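Local coordinates for porin (Acinetobacter baumannii AB307-0294, PDB 5DL7), which forms an outer-membrane beta-barrel of the OprD porin family, probably letting small solutes cross the outer membrane and possibly trafficking vanillate, at residues R362-Y374 with M386-P398. Numbering follows the deposited sequence.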
ATOM      1  N   ARG A 362      -7.123   6.646 -27.106  1.00 21.86           N
ATOM      2  CA  ARG A 362      -7.050   6.736 -25.660  1.00 23.18           C
ATOM      3  C   ARG A 362      -7.974   5.800 -24.975  1.00 24.08           C
ATOM      4  O   ARG A 362      -9.033   5.377 -25.527  1.00 24.66           O
ATOM      5  CB  ARG A 362      -7.197   8.160 -25.162  1.00 23.81           C
ATOM      6  CG  ARG A 362      -6.179   9.148 -25.727  1.00 25.10           C
ATOM      7  CD  ARG A 362      -4.760   8.980 -25.077  1.00 23.43           C
ATOM      8  NE  ARG A 362      -3.870   9.929 -25.677  1.00 24.25           N
ATOM      9  CZ  ARG A 362      -3.081   9.716 -26.692  1.00 25.31           C
ATOM     10  NH1 ARG A 362      -3.092   8.574 -27.340  1.00 26.50           N
ATOM     11  NH2 ARG A 362      -2.327  10.686 -27.187  1.00 26.55           N
ATOM     12  N   PHE A 363      -7.681   5.424 -23.747  1.00 20.91           N
ATOM     13  CA  PHE A 363      -8.390   4.437 -22.996  1.00 20.78           C
ATOM     14  C   PHE A 363      -9.026   5.076 -21.709  1.00 24.25           C
ATOM     15  O   PHE A 363      -8.793   6.227 -21.366  1.00 22.80           O
ATOM     16  CB  PHE A 363      -7.463   3.231 -22.670  1.00 22.44           C
ATOM     17  CG  PHE A 363      -6.877   2.576 -23.894  1.00 19.85           C
ATOM     18  CD1 PHE A 363      -7.660   1.680 -24.577  1.00 21.74           C
ATOM     19  CD2 PHE A 363      -5.713   3.075 -24.492  1.00 21.76           C
ATOM     20  CE1 PHE A 363      -7.310   1.039 -25.741  1.00 22.74           C
ATOM     21  CE2 PHE A 363      -5.277   2.424 -25.677  1.00 20.00           C
ATOM     22  CZ  PHE A 363      -6.075   1.475 -26.268  1.00 20.44           C
ATOM     23  N   LYS A 364      -9.875   4.234 -21.102  1.00 23.15           N
ATOM     24  CA  LYS A 364     -10.652   4.665 -19.951  1.00 25.71           C
ATOM     25  C   LYS A 364     -10.847   3.509 -19.022  1.00 22.53           C
ATOM     26  O   LYS A 364     -10.836   2.283 -19.409  1.00 22.04           O
ATOM     27  CB  LYS A 364     -11.962   5.435 -20.374  1.00 25.19           C
ATOM     28  CG  LYS A 364     -12.912   4.607 -21.083  1.00 32.13           C
ATOM     29  CD  LYS A 364     -14.016   5.464 -21.687  1.00 36.26           C
ATOM     30  CE  LYS A 364     -14.870   4.408 -22.428  1.00 44.88           C
ATOM     31  NZ  LYS A 364     -15.983   5.024 -23.052  1.00 57.86           N
ATOM     32  N   GLU A 365     -11.096   3.826 -17.728  1.00 23.15           N
ATOM     33  CA  GLU A 365     -11.392   2.775 -16.704  1.00 22.28           C
ATOM     34  C   GLU A 365     -12.233   3.341 -15.586  1.00 24.13           C
ATOM     35  O   GLU A 365     -12.185   4.575 -15.366  1.00 21.50           O
ATOM     36  CB  GLU A 365     -10.103   2.128 -16.138  1.00 20.99           C
ATOM     37  CG  GLU A 365      -9.255   3.176 -15.464  1.00 21.05           C
ATOM     38  CD  GLU A 365      -7.863   2.675 -15.010  1.00 23.33           C
ATOM     39  OE1 GLU A 365      -7.733   1.474 -14.717  1.00 24.98           O
ATOM     40  OE2 GLU A 365      -6.927   3.503 -14.655  1.00 22.57           O
ATOM     41  N   ASP A 366     -12.979   2.508 -14.915  1.00 21.57           N
ATOM     42  CA  ASP A 366     -13.775   2.998 -13.764  1.00 23.28           C
ATOM     43  C   ASP A 366     -13.956   1.917 -12.742  1.00 22.50           C
ATOM     44  O   ASP A 366     -13.880   0.719 -13.048  1.00 23.76           O
ATOM     45  CB  ASP A 366     -15.024   3.748 -14.122  1.00 22.73           C
ATOM     46  CG  ASP A 366     -16.191   2.921 -14.649  1.00 27.47           C
ATOM     47  OD1 ASP A 366     -16.043   1.717 -14.942  1.00 28.49           O
ATOM     48  OD2 ASP A 366     -17.339   3.493 -14.788  1.00 28.46           O
ATOM     49  N   SER A 367     -14.169   2.346 -11.517  1.00 21.78           N
ATOM     50  CA  SER A 367     -14.400   1.422 -10.376  1.00 22.87           C
ATOM     51  C   SER A 367     -15.488   1.956  -9.468  1.00 25.23           C
ATOM     52  O   SER A 367     -15.395   3.134  -9.058  1.00 23.20           O
ATOM     53  CB  SER A 367     -13.140   1.422  -9.493  1.00 24.19           C
ATOM     54  OG  SER A 367     -12.005   0.813 -10.061  1.00 24.75           O
ATOM     55  N   LEU A 368     -16.374   1.078  -9.114  1.00 22.50           N
ATOM     56  CA  LEU A 368     -17.349   1.315  -7.997  1.00 22.30           C
ATOM     57  C   LEU A 368     -16.977   0.349  -6.888  1.00 22.25           C
ATOM     58  O   LEU A 368     -17.016  -0.844  -7.109  1.00 23.95           O
ATOM     59  CB  LEU A 368     -18.828   1.173  -8.419  1.00 24.65           C
ATOM     60  CG  LEU A 368     -19.867   1.405  -7.294  1.00 27.63           C
ATOM     61  CD1 LEU A 368     -19.716   2.911  -6.781  1.00 26.57           C
ATOM     62  CD2 LEU A 368     -21.193   1.133  -7.950  1.00 30.34           C
ATOM     63  N   GLU A 369     -16.664   0.868  -5.723  1.00 21.87           N
ATOM     64  CA  GLU A 369     -16.304   0.060  -4.580  1.00 21.76           C
ATOM     65  C   GLU A 369     -17.176   0.275  -3.347  1.00 23.74           C
ATOM     66  O   GLU A 369     -17.709   1.326  -3.105  1.00 25.53           O
ATOM     67  CB  GLU A 369     -14.914   0.316  -4.044  1.00 22.44           C
ATOM     68  CG  GLU A 369     -13.862   0.165  -5.170  1.00 21.46           C
ATOM     69  CD  GLU A 369     -12.409   0.198  -4.605  1.00 27.17           C
ATOM     70  OE1 GLU A 369     -12.159   0.449  -3.420  1.00 27.29           O
ATOM     71  OE2 GLU A 369     -11.506  -0.012  -5.504  1.00 26.00           O
ATOM     72  N   PHE A 370     -17.287  -0.795  -2.591  1.00 23.42           N
ATOM     73  CA  PHE A 370     -17.951  -0.897  -1.266  1.00 26.95           C
ATOM     74  C   PHE A 370     -17.042  -1.538  -0.255  1.00 28.00           C
ATOM     75  O   PHE A 370     -16.356  -2.458  -0.597  1.00 29.45           O
ATOM     76  CB  PHE A 370     -19.236  -1.711  -1.312  1.00 31.36           C
ATOM     77  CG  PHE A 370     -20.215  -1.121  -2.195  1.00 34.48           C
ATOM     78  CD1 PHE A 370     -21.038  -0.108  -1.697  1.00 36.69           C
ATOM     79  CD2 PHE A 370     -20.323  -1.472  -3.553  1.00 41.46           C
ATOM     80  CE1 PHE A 370     -22.017   0.563  -2.476  1.00 38.46           C
ATOM     81  CE2 PHE A 370     -21.318  -0.841  -4.365  1.00 43.58           C
ATOM     82  CZ  PHE A 370     -22.121   0.212  -3.825  1.00 43.20           C
ATOM     83  N   ASP A 371     -17.001  -0.977   0.989  1.00 24.57           N
ATOM     84  CA  ASP A 371     -16.097  -1.427   2.042  1.00 26.09           C
ATOM     85  C   ASP A 371     -16.901  -1.365   3.330  1.00 27.60           C
ATOM     86  O   ASP A 371     -17.267  -0.300   3.707  1.00 30.06           O
ATOM     87  CB  ASP A 371     -14.907  -0.487   2.043  1.00 30.97           C
ATOM     88  CG  ASP A 371     -13.819  -0.819   3.014  1.00 32.64           C
ATOM     89  OD1 ASP A 371     -13.874  -1.750   3.817  1.00 33.55           O
ATOM     90  OD2 ASP A 371     -12.685  -0.213   2.868  1.00 38.15           O
ATOM     91  N   LEU A 372     -17.120  -2.480   3.931  1.00 25.98           N
ATOM     92  CA  LEU A 372     -17.768  -2.630   5.265  1.00 25.74           C
ATOM     93  C   LEU A 372     -16.868  -3.331   6.202  1.00 28.33           C
ATOM     94  O   LEU A 372     -16.414  -4.409   5.888  1.00 28.24           O
ATOM     95  CB  LEU A 372     -19.050  -3.384   5.126  1.00 29.13           C
ATOM     96  CG  LEU A 372     -19.990  -3.267   6.328  1.00 29.08           C
ATOM     97  CD1 LEU A 372     -20.457  -1.892   6.619  1.00 31.02           C
ATOM     98  CD2 LEU A 372     -21.112  -4.235   6.079  1.00 33.51           C
ATOM     99  N   GLY A 373     -16.482  -2.656   7.322  1.00 28.42           N
ATOM    100  CA  GLY A 373     -15.534  -3.233   8.308  1.00 31.26           C
ATOM    101  C   GLY A 373     -16.115  -3.123   9.701  1.00 33.07           C
ATOM    102  O   GLY A 373     -16.870  -2.127  10.011  1.00 31.53           O
ATOM    103  N   TYR A 374     -15.917  -4.155  10.539  1.00 31.84           N
ATOM    104  CA  TYR A 374     -16.361  -4.173  11.876  1.00 32.42           C
ATOM    105  C   TYR A 374     -15.279  -4.681  12.795  1.00 36.53           C
ATOM    106  O   TYR A 374     -14.714  -5.775  12.519  1.00 38.20           O
ATOM    107  CB  TYR A 374     -17.577  -5.070  12.069  1.00 32.50           C
ATOM    108  CG  TYR A 374     -18.113  -5.121  13.459  1.00 36.07           C
ATOM    109  CD1 TYR A 374     -18.559  -3.960  14.117  1.00 34.85           C
ATOM    110  CD2 TYR A 374     -18.183  -6.302  14.147  1.00 39.10           C
ATOM    111  CE1 TYR A 374     -18.972  -3.987  15.414  1.00 32.89           C
ATOM    112  CE2 TYR A 374     -18.621  -6.278  15.476  1.00 40.25           C
ATOM    113  CZ  TYR A 374     -19.018  -5.104  16.038  1.00 34.99           C
ATOM    114  OH  TYR A 374     -19.470  -5.238  17.311  1.00 39.19           O
ATOM    115  N   MET A 386     -13.434  -7.725  11.107  1.00 35.83           N
ATOM    116  CA  MET A 386     -13.812  -8.401   9.882  1.00 34.14           C
ATOM    117  C   MET A 386     -14.097  -7.323   8.803  1.00 34.67           C
ATOM    118  O   MET A 386     -14.473  -6.226   9.172  1.00 34.10           O
ATOM    119  CB  MET A 386     -14.939  -9.287  10.212  1.00 42.00           C
ATOM    120  CG  MET A 386     -16.221  -8.797  10.677  1.00 52.10           C
ATOM    121  SD  MET A 386     -16.924 -10.129  11.856  1.00 63.87           S
ATOM    122  CE  MET A 386     -16.224  -9.782  13.438  1.00 56.87           C
ATOM    123  N   ARG A 387     -13.833  -7.618   7.587  1.00 30.44           N
ATOM    124  CA  ARG A 387     -14.023  -6.656   6.537  1.00 31.38           C
ATOM    125  C   ARG A 387     -14.437  -7.351   5.313  1.00 29.54           C
ATOM    126  O   ARG A 387     -13.932  -8.470   4.995  1.00 28.56           O
ATOM    127  CB  ARG A 387     -12.749  -5.857   6.400  1.00 30.34           C
ATOM    128  CG  ARG A 387     -12.799  -4.678   5.529  1.00 30.81           C
ATOM    129  CD  ARG A 387     -11.399  -4.089   5.437  1.00 33.62           C
ATOM    130  NE  ARG A 387     -11.403  -2.832   4.741  1.00 33.91           N
ATOM    131  CZ  ARG A 387     -10.250  -2.146   4.512  1.00 40.68           C
ATOM    132  NH1 ARG A 387      -9.043  -2.718   4.829  1.00 39.62           N
ATOM    133  NH2 ARG A 387     -10.280  -0.989   3.867  1.00 40.24           N
ATOM    134  N   ALA A 388     -15.267  -6.641   4.555  1.00 27.57           N
ATOM    135  CA  ALA A 388     -15.639  -7.090   3.229  1.00 26.38           C
ATOM    136  C   ALA A 388     -15.583  -5.921   2.224  1.00 24.51           C
ATOM    137  O   ALA A 388     -16.083  -4.831   2.528  1.00 26.37           O
ATOM    138  CB  ALA A 388     -17.044  -7.671   3.226  1.00 28.50           C
ATOM    139  N   ARG A 389     -14.845  -6.150   1.171  1.00 24.04           N
ATOM    140  CA  ARG A 389     -14.617  -5.187   0.130  1.00 24.29           C
ATOM    141  C   ARG A 389     -15.031  -5.797  -1.188  1.00 25.05           C
ATOM    142  O   ARG A 389     -14.687  -6.940  -1.535  1.00 26.48           O
ATOM    143  CB  ARG A 389     -13.188  -4.758   0.085  1.00 23.78           C
ATOM    144  CG  ARG A 389     -12.803  -3.755   1.180  1.00 25.60           C
ATOM    145  CD  ARG A 389     -11.262  -3.475   1.191  1.00 26.46           C
ATOM    146  NE  ARG A 389     -10.589  -4.659   1.679  1.00 26.25           N
ATOM    147  CZ  ARG A 389      -9.249  -4.806   1.646  1.00 30.15           C
ATOM    148  NH1 ARG A 389      -8.512  -3.778   1.134  1.00 28.17           N
ATOM    149  NH2 ARG A 389      -8.639  -5.875   2.177  1.00 28.98           N
ATOM    150  N   PHE A 390     -15.675  -4.941  -1.997  1.00 24.53           N
ATOM    151  CA  PHE A 390     -16.130  -5.310  -3.365  1.00 23.90           C
ATOM    152  C   PHE A 390     -15.812  -4.185  -4.353  1.00 25.60           C
ATOM    153  O   PHE A 390     -16.079  -3.031  -4.061  1.00 26.33           O
ATOM    154  CB  PHE A 390     -17.607  -5.527  -3.370  1.00 27.74           C
ATOM    155  CG  PHE A 390     -18.107  -6.499  -2.404  1.00 32.83           C
ATOM    156  CD1 PHE A 390     -18.134  -7.929  -2.764  1.00 35.28           C
ATOM    157  CD2 PHE A 390     -18.574  -6.104  -1.112  1.00 34.51           C
ATOM    158  CE1 PHE A 390     -18.570  -8.845  -1.696  1.00 36.43           C
ATOM    159  CE2 PHE A 390     -19.025  -7.045  -0.127  1.00 35.13           C
ATOM    160  CZ  PHE A 390     -19.046  -8.383  -0.471  1.00 36.19           C
ATOM    161  N   SER A 391     -15.335  -4.531  -5.516  1.00 23.98           N
ATOM    162  CA  SER A 391     -15.000  -3.585  -6.558  1.00 24.42           C
ATOM    163  C   SER A 391     -15.657  -4.126  -7.879  1.00 26.89           C
ATOM    164  O   SER A 391     -15.365  -5.222  -8.277  1.00 27.93           O
ATOM    165  CB  SER A 391     -13.559  -3.454  -6.708  1.00 26.35           C
ATOM    166  OG  SER A 391     -13.142  -2.897  -7.952  1.00 27.24           O
ATOM    167  N   HIS A 392     -16.408  -3.280  -8.541  1.00 22.06           N
ATOM    168  CA  HIS A 392     -16.825  -3.568  -9.910  1.00 23.72           C
ATOM    169  C   HIS A 392     -15.933  -2.594 -10.737  1.00 23.48           C
ATOM    170  O   HIS A 392     -16.143  -1.376 -10.741  1.00 22.49           O
ATOM    171  CB  HIS A 392     -18.341  -3.154 -10.128  1.00 27.52           C
ATOM    172  CG  HIS A 392     -18.808  -3.239 -11.606  1.00 30.44           C
ATOM    173  ND1 HIS A 392     -18.475  -4.263 -12.444  1.00 39.94           N
ATOM    174  CD2 HIS A 392     -19.495  -2.345 -12.402  1.00 33.07           C
ATOM    175  CE1 HIS A 392     -19.025  -4.082 -13.654  1.00 36.06           C
ATOM    176  NE2 HIS A 392     -19.608  -2.898 -13.656  1.00 37.65           N
ATOM    177  N   TYR A 393     -15.085  -3.207 -11.510  1.00 22.52           N
ATOM    178  CA  TYR A 393     -14.055  -2.525 -12.286  1.00 22.43           C
ATOM    179  C   TYR A 393     -14.207  -2.822 -13.763  1.00 23.62           C
ATOM    180  O   TYR A 393     -14.357  -3.987 -14.203  1.00 23.69           O
ATOM    181  CB  TYR A 393     -12.655  -2.977 -11.777  1.00 21.74           C
ATOM    182  CG  TYR A 393     -11.552  -2.390 -12.636  1.00 21.77           C
ATOM    183  CD1 TYR A 393     -11.207  -1.066 -12.599  1.00 23.11           C
ATOM    184  CD2 TYR A 393     -10.853  -3.279 -13.489  1.00 22.03           C
ATOM    185  CE1 TYR A 393     -10.193  -0.579 -13.459  1.00 20.63           C
ATOM    186  CE2 TYR A 393      -9.869  -2.773 -14.353  1.00 21.84           C
ATOM    187  CZ  TYR A 393      -9.526  -1.458 -14.272  1.00 19.68           C
ATOM    188  OH  TYR A 393      -8.525  -0.927 -15.195  1.00 20.80           O
ATOM    189  N   ARG A 394     -14.176  -1.747 -14.583  1.00 22.34           N
ATOM    190  CA  ARG A 394     -14.214  -1.962 -16.026  1.00 23.45           C
ATOM    191  C   ARG A 394     -13.107  -1.147 -16.685  1.00 23.61           C
ATOM    192  O   ARG A 394     -12.778   0.015 -16.237  1.00 22.86           O
ATOM    193  CB  ARG A 394     -15.477  -1.426 -16.555  1.00 25.87           C
ATOM    194  CG  ARG A 394     -16.796  -1.923 -15.949  1.00 29.03           C
ATOM    195  CD  ARG A 394     -18.020  -1.199 -16.615  1.00 32.08           C
ATOM    196  NE  ARG A 394     -18.049   0.273 -16.353  1.00 32.33           N
ATOM    197  CZ  ARG A 394     -18.834   1.076 -17.023  1.00 38.12           C
ATOM    198  NH1 ARG A 394     -18.839   2.358 -16.870  1.00 33.59           N
ATOM    199  NH2 ARG A 394     -19.694   0.512 -17.933  1.00 43.72           N
ATOM    200  N   ASN A 395     -12.610  -1.679 -17.791  1.00 23.18           N
ATOM    201  CA  ASN A 395     -11.785  -0.831 -18.647  1.00 22.99           C
ATOM    202  C   ASN A 395     -11.957  -1.239 -20.092  1.00 26.97           C
ATOM    203  O   ASN A 395     -12.595  -2.312 -20.345  1.00 25.26           O
ATOM    204  CB  ASN A 395     -10.267  -0.811 -18.235  1.00 23.20           C
ATOM    205  CG  ASN A 395      -9.519  -2.077 -18.541  1.00 24.68           C
ATOM    206  OD1 ASN A 395      -9.736  -2.732 -19.594  1.00 24.15           O
ATOM    207  ND2 ASN A 395      -8.662  -2.473 -17.641  1.00 25.88           N
ATOM    208  N   ASP A 396     -11.473  -0.432 -21.044  1.00 23.63           N
ATOM    209  CA  ASP A 396     -11.561  -0.777 -22.437  1.00 25.15           C
ATOM    210  C   ASP A 396     -10.105  -1.019 -22.984  1.00 24.51           C
ATOM    211  O   ASP A 396      -9.829  -0.876 -24.180  1.00 24.34           O
ATOM    212  CB  ASP A 396     -12.304   0.285 -23.236  1.00 26.52           C
ATOM    213  CG  ASP A 396     -11.607   1.662 -23.314  1.00 29.74           C
ATOM    214  OD1 ASP A 396     -10.580   1.856 -22.572  1.00 24.38           O
ATOM    215  OD2 ASP A 396     -12.114   2.582 -24.002  1.00 34.48           O
ATOM    216  N   MET A 397      -9.220  -1.396 -22.123  1.00 24.56           N
ATOM    217  CA  MET A 397      -7.806  -1.594 -22.472  1.00 25.03           C
ATOM    218  C   MET A 397      -7.611  -2.935 -23.149  1.00 27.21           C
ATOM    219  O   MET A 397      -8.380  -3.885 -22.940  1.00 24.24           O
ATOM    220  CB  MET A 397      -6.858  -1.487 -21.219  1.00 25.44           C
ATOM    221  CG  MET A 397      -6.928  -0.149 -20.672  1.00 30.16           C
ATOM    222  SD  MET A 397      -5.592  -0.091 -19.282  1.00 37.74           S
ATOM    223  CE  MET A 397      -6.443   0.849 -18.152  1.00 48.82           C
ATOM    224  N   PRO A 398      -6.540  -3.127 -23.892  1.00 24.50           N
ATOM    225  CA  PRO A 398      -6.271  -4.331 -24.550  1.00 26.22           C
ATOM    226  C   PRO A 398      -5.899  -5.486 -23.605  1.00 25.11           C
ATOM    227  O   PRO A 398      -5.568  -5.307 -22.431  1.00 25.02           O
ATOM    228  CB  PRO A 398      -5.097  -4.029 -25.470  1.00 28.29           C
ATOM    229  CG  PRO A 398      -5.048  -2.523 -25.458  1.00 29.58           C
ATOM    230  CD  PRO A 398      -5.659  -2.056 -24.255  1.00 26.11           C
TER
HETATM  231  O   HOH W   1     -11.477   5.139 -24.283  1.00 34.17           O
HETATM  232  O   HOH W   2     -16.963  -0.039 -13.002  1.00 31.23           O
HETATM  233  O   HOH W   3     -11.278  -0.791  -8.039  1.00 25.90           O
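Glu365 OE1 is gripped by two hydroxyls: Tyr393 OH donates to its anti lone pair over 2.6 Å, and Ser310 OG bonds it too. Strands 363-374 and 386-395 form this antiparallel hairpin of the porin barrel, their axes 168° apart. Paired amide bonds run from Asp366-Arg394 to Tyr374-Met386. Tyr393 OH accepts from Asn395 ND2 at 2.9 Å, so one bond given and one received hold the hydroxyl. With CG anti to the backbone N (chi1 175°), the Tyr393 ring reaches across to strand 363-374, its edge meeting Ser367 OG and Glu365 OE1. On the same face, water 3 joins Ser367 OG (also bonded to Tyr312 OH), Ser391 OG (also to Ser309 OG) and Glu369 OE2, while Glu369 OE1 salt-bridges Arg346. Extended Arg387 grips Asp371 on syn lone pairs, NE to OD1 (2.9 Å) and NH2 to OD2 (2.7 Å), carboxylate and guanidinium planes 24° apart; Arg389 CD sits over one face of the Arg387 guanidinium, offset toward its rim. The opposite face carries Leu368, Phe370 and Phe390; a detergent touching Leu368 is consistent with a lipid-facing wall. On this face, nearer the 394-395 end, Arg394 holds Asp366 through NE to OD1 and NH1 to OD2, both 2.8 Å; Tyr347 OH also bonds OD2.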